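Local coordinates for insecticidal Delta-Endotoxin Cry8Ea1 (PDB 3EB7), which is an insecticidal toxin active against soil-dwelling beetle larvae, probably killing by forming pores in midgut membranes as other three-domain Cry toxins do, at residues K199-V202 and E203-F207. Sequence-based numbering, arbitrary orientation. Where two conformers were deposited one is given.
Sequences KQWV and EYNRF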
ATOM      1  N   LYS A 199     -23.644   8.126  -1.248  1.00 18.00           N
ATOM      2  CA  LYS A 199     -23.499   7.392  -0.012  1.00 18.12           C
ATOM      3  C   LYS A 199     -22.854   6.061  -0.329  1.00 18.25           C
ATOM      4  O   LYS A 199     -21.885   5.669   0.326  1.00 18.51           O
ATOM      5  CB  LYS A 199     -24.866   7.174   0.635  1.00 18.58           C
ATOM      6  CG  LYS A 199     -24.875   6.365   1.935  1.00 20.74           C
ATOM      7  CD  LYS A 199     -26.296   6.198   2.408  1.00 26.40           C
ATOM      8  CE  LYS A 199     -26.416   5.147   3.535  1.00 32.61           C
ATOM      9  NZ  LYS A 199     -26.583   5.764   4.873  1.00 33.81           N
ATOM     10  N   GLN A 200     -23.373   5.370  -1.347  1.00 17.97           N
ATOM     11  CA  GLN A 200     -22.748   4.147  -1.827  1.00 17.29           C
ATOM     12  C   GLN A 200     -21.298   4.374  -2.241  1.00 17.52           C
ATOM     13  O   GLN A 200     -20.451   3.560  -1.963  1.00 17.81           O
ATOM     14  CB  GLN A 200     -23.544   3.616  -2.990  1.00 17.86           C
ATOM     15  CG  GLN A 200     -24.886   2.992  -2.544  1.00 19.65           C
ATOM     16  CD  GLN A 200     -25.803   2.707  -3.707  1.00 20.60           C
ATOM     17  OE1 GLN A 200     -25.758   3.380  -4.730  1.00 23.56           O
ATOM     18  NE2 GLN A 200     -26.662   1.716  -3.546  1.00 22.87           N
ATOM     19  N   TRP A 201     -20.996   5.497  -2.896  1.00 17.43           N
ATOM     20  CA  TRP A 201     -19.607   5.764  -3.232  1.00 17.07           C
ATOM     21  C   TRP A 201     -18.695   5.801  -1.967  1.00 16.96           C
ATOM     22  O   TRP A 201     -17.626   5.207  -1.950  1.00 15.98           O
ATOM     23  CB  TRP A 201     -19.475   7.023  -4.088  1.00 15.60           C
ATOM     24  CG  TRP A 201     -18.078   7.118  -4.589  1.00 16.41           C
ATOM     25  CD1 TRP A 201     -17.588   6.637  -5.772  1.00 12.92           C
ATOM     26  CD2 TRP A 201     -16.962   7.714  -3.896  1.00 14.48           C
ATOM     27  NE1 TRP A 201     -16.237   6.885  -5.842  1.00 13.93           N
ATOM     28  CE2 TRP A 201     -15.837   7.561  -4.718  1.00 13.71           C
ATOM     29  CE3 TRP A 201     -16.823   8.369  -2.662  1.00 14.57           C
ATOM     30  CZ2 TRP A 201     -14.576   8.035  -4.354  1.00 15.94           C
ATOM     31  CZ3 TRP A 201     -15.561   8.833  -2.282  1.00 14.00           C
ATOM     32  CH2 TRP A 201     -14.458   8.667  -3.129  1.00 15.16           C
ATOM     33  N   VAL A 202     -19.140   6.492  -0.916  1.00 17.71           N
ATOM     34  CA  VAL A 202     -18.390   6.528   0.377  1.00 17.92           C
ATOM     35  C   VAL A 202     -18.076   5.111   0.901  1.00 18.13           C
ATOM     36  O   VAL A 202     -16.946   4.827   1.319  1.00 19.26           O
ATOM     37  CB  VAL A 202     -19.145   7.384   1.446  1.00 17.61           C
ATOM     38  CG1 VAL A 202     -18.431   7.347   2.812  1.00 18.79           C
ATOM     39  CG2 VAL A 202     -19.285   8.794   0.971  1.00 15.53           C
ATOM     40  N   GLU A 203     -19.061   4.226   0.821  1.00 18.24           N
ATOM     41  CA  GLU A 203     -18.930   2.832   1.258  1.00 19.97           C
ATOM     42  C   GLU A 203     -17.944   2.050   0.410  1.00 18.86           C
ATOM     43  O   GLU A 203     -17.076   1.313   0.912  1.00 18.67           O
ATOM     44  CB  GLU A 203     -20.309   2.154   1.250  1.00 19.61           C
ATOM     45  CG  GLU A 203     -21.290   2.859   2.220  1.00 22.72           C
ATOM     46  CD  GLU A 203     -22.774   2.481   2.029  1.00 23.44           C
ATOM     47  OE1 GLU A 203     -23.569   2.878   2.890  1.00 31.34           O
ATOM     48  OE2 GLU A 203     -23.157   1.805   1.050  1.00 27.82           O
ATOM     49  N   TYR A 204     -18.068   2.242  -0.894  1.00 18.04           N
ATOM     50  CA  TYR A 204     -17.238   1.546  -1.865  1.00 17.08           C
ATOM     51  C   TYR A 204     -15.773   1.980  -1.675  1.00 16.49           C
ATOM     52  O   TYR A 204     -14.868   1.169  -1.588  1.00 16.33           O
ATOM     53  CB  TYR A 204     -17.797   1.934  -3.259  1.00 17.38           C
ATOM     54  CG  TYR A 204     -16.985   1.545  -4.460  1.00 17.89           C
ATOM     55  CD1 TYR A 204     -15.962   2.376  -4.937  1.00 17.91           C
ATOM     56  CD2 TYR A 204     -17.237   0.341  -5.122  1.00 14.54           C
ATOM     57  CE1 TYR A 204     -15.216   2.030  -6.069  1.00 17.34           C
ATOM     58  CE2 TYR A 204     -16.521  -0.019  -6.235  1.00 17.75           C
ATOM     59  CZ  TYR A 204     -15.513   0.829  -6.725  1.00 20.67           C
ATOM     60  OH  TYR A 204     -14.798   0.439  -7.860  1.00 19.74           O
ATOM     61  N   ASN A 205     -15.545   3.284  -1.604  1.00 16.48           N
ATOM     62  CA  ASN A 205     -14.224   3.799  -1.375  1.00 15.82           C
ATOM     63  C   ASN A 205     -13.610   3.455   0.004  1.00 15.87           C
ATOM     64  O   ASN A 205     -12.408   3.299   0.118  1.00 16.26           O
ATOM     65  CB  ASN A 205     -14.250   5.294  -1.594  1.00 16.45           C
ATOM     66  CG  ASN A 205     -12.901   5.895  -1.420  1.00 20.21           C
ATOM     67  OD1 ASN A 205     -11.986   5.635  -2.224  1.00 25.56           O
ATOM     68  ND2 ASN A 205     -12.724   6.648  -0.328  1.00 20.61           N
ATOM     69  N   ARG A 206     -14.445   3.326   1.036  0.50 15.89           N
ATOM     70  CA  ARG A 206     -13.989   2.880   2.357  0.50 16.30           C
ATOM     71  C   ARG A 206     -13.480   1.426   2.301  0.50 16.04           C
ATOM     72  O   ARG A 206     -12.459   1.095   2.932  0.50 16.37           O
ATOM     73  CB  ARG A 206     -15.116   3.057   3.416  0.50 16.18           C
ATOM     74  CG  ARG A 206     -14.703   2.786   4.882  0.50 17.41           C
ATOM     75  CD  ARG A 206     -15.892   2.928   5.862  0.50 17.16           C
ATOM     76  NE  ARG A 206     -16.962   1.962   5.570  0.50 18.94           N
ATOM     77  CZ  ARG A 206     -18.242   2.269   5.348  0.50 18.64           C
ATOM     78  NH1 ARG A 206     -18.679   3.537   5.410  0.50 17.94           N
ATOM     79  NH2 ARG A 206     -19.092   1.294   5.085  0.50 14.34           N
ATOM     80  N   PHE A 207     -14.177   0.556   1.553  1.00 15.86           N
ATOM     81  CA  PHE A 207     -13.747  -0.864   1.406  1.00 14.22           C
ATOM     82  C   PHE A 207     -12.426  -0.867   0.646  1.00 15.53           C
ATOM     83  O   PHE A 207     -11.478  -1.507   1.076  1.00 16.97           O
ATOM     84  CB  PHE A 207     -14.786  -1.670   0.624  1.00 14.64           C
ATOM     85  CG  PHE A 207     -14.366  -3.105   0.318  1.00 15.47           C
ATOM     86  CD1 PHE A 207     -14.880  -4.169   1.061  1.00 15.27           C
ATOM     87  CD2 PHE A 207     -13.479  -3.393  -0.728  1.00 14.01           C
ATOM     88  CE1 PHE A 207     -14.480  -5.523   0.777  1.00 14.50           C
ATOM     89  CE2 PHE A 207     -13.065  -4.697  -0.987  1.00 15.19           C
ATOM     90  CZ  PHE A 207     -13.578  -5.759  -0.245  1.00 16.05           C
TER
HETATM   91  O   HOH W   1     -14.759   6.814   1.628  1.00 17.81           O
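Asn205 lies over one face of the Trp201 indole, its CB 3.8 Å from the centroid of the six-membered ring in a CH-pi contact. The amide follows the ring outward, the two planes only 8° apart, and Asn205 CG reaches Trp201 CH2 at 3.6 Å. Both side chains leave the helix with CG anti to the backbone N, which makes them run side by side one turn apart. Asparagine suits this place because its flat amide can lie along the indole while its polar atoms find partners at the rim: Asn205 ND2 donates to a water 2.8 Å away that in turn donates to Val202 O, and Asn205 OD1 receives a hydrogen bond from Arg208. Tryptophan offers a broad apolar surface together with one donor, NE1, which bonds to Glu267; Phe263 meets both the indole and the Tyr204 ring edge-to-face. At the edge of the Tyr204 ring, near its plane, sits Trp201 O.

Trp201 O also accepts the nearly straight hydrogen bond from Asn205 N (2.9 Å, 175°). Val202 O is gripped twice, by Arg206 N and by the water, while the short, branched Val202 side chain suits a buried place against Trp256. On the more exposed flank, Glu203 CG lies beside its own backbone N and the chain runs on extended, which puts Glu203 CG 3.4 Å from Lys199 O. Long and flexible, Glu203 can reach back one turn, where its OE1 comes beside the Lys199 methylenes, 3.7 Å from Lys199 CE. The opposite charges remain apart, with Lys199 NZ 4.6 Å from Glu203 OE1, so any attraction is probably modest. The i to i+4 spacing is that of an alpha-helix, here the first turns of helix 198-220 in the N-terminal helical domain of a Cry toxin, two-sided in character: Trp201 and Val202 are buried, Trp201 against helix 263-270, and Lys199 is exposed.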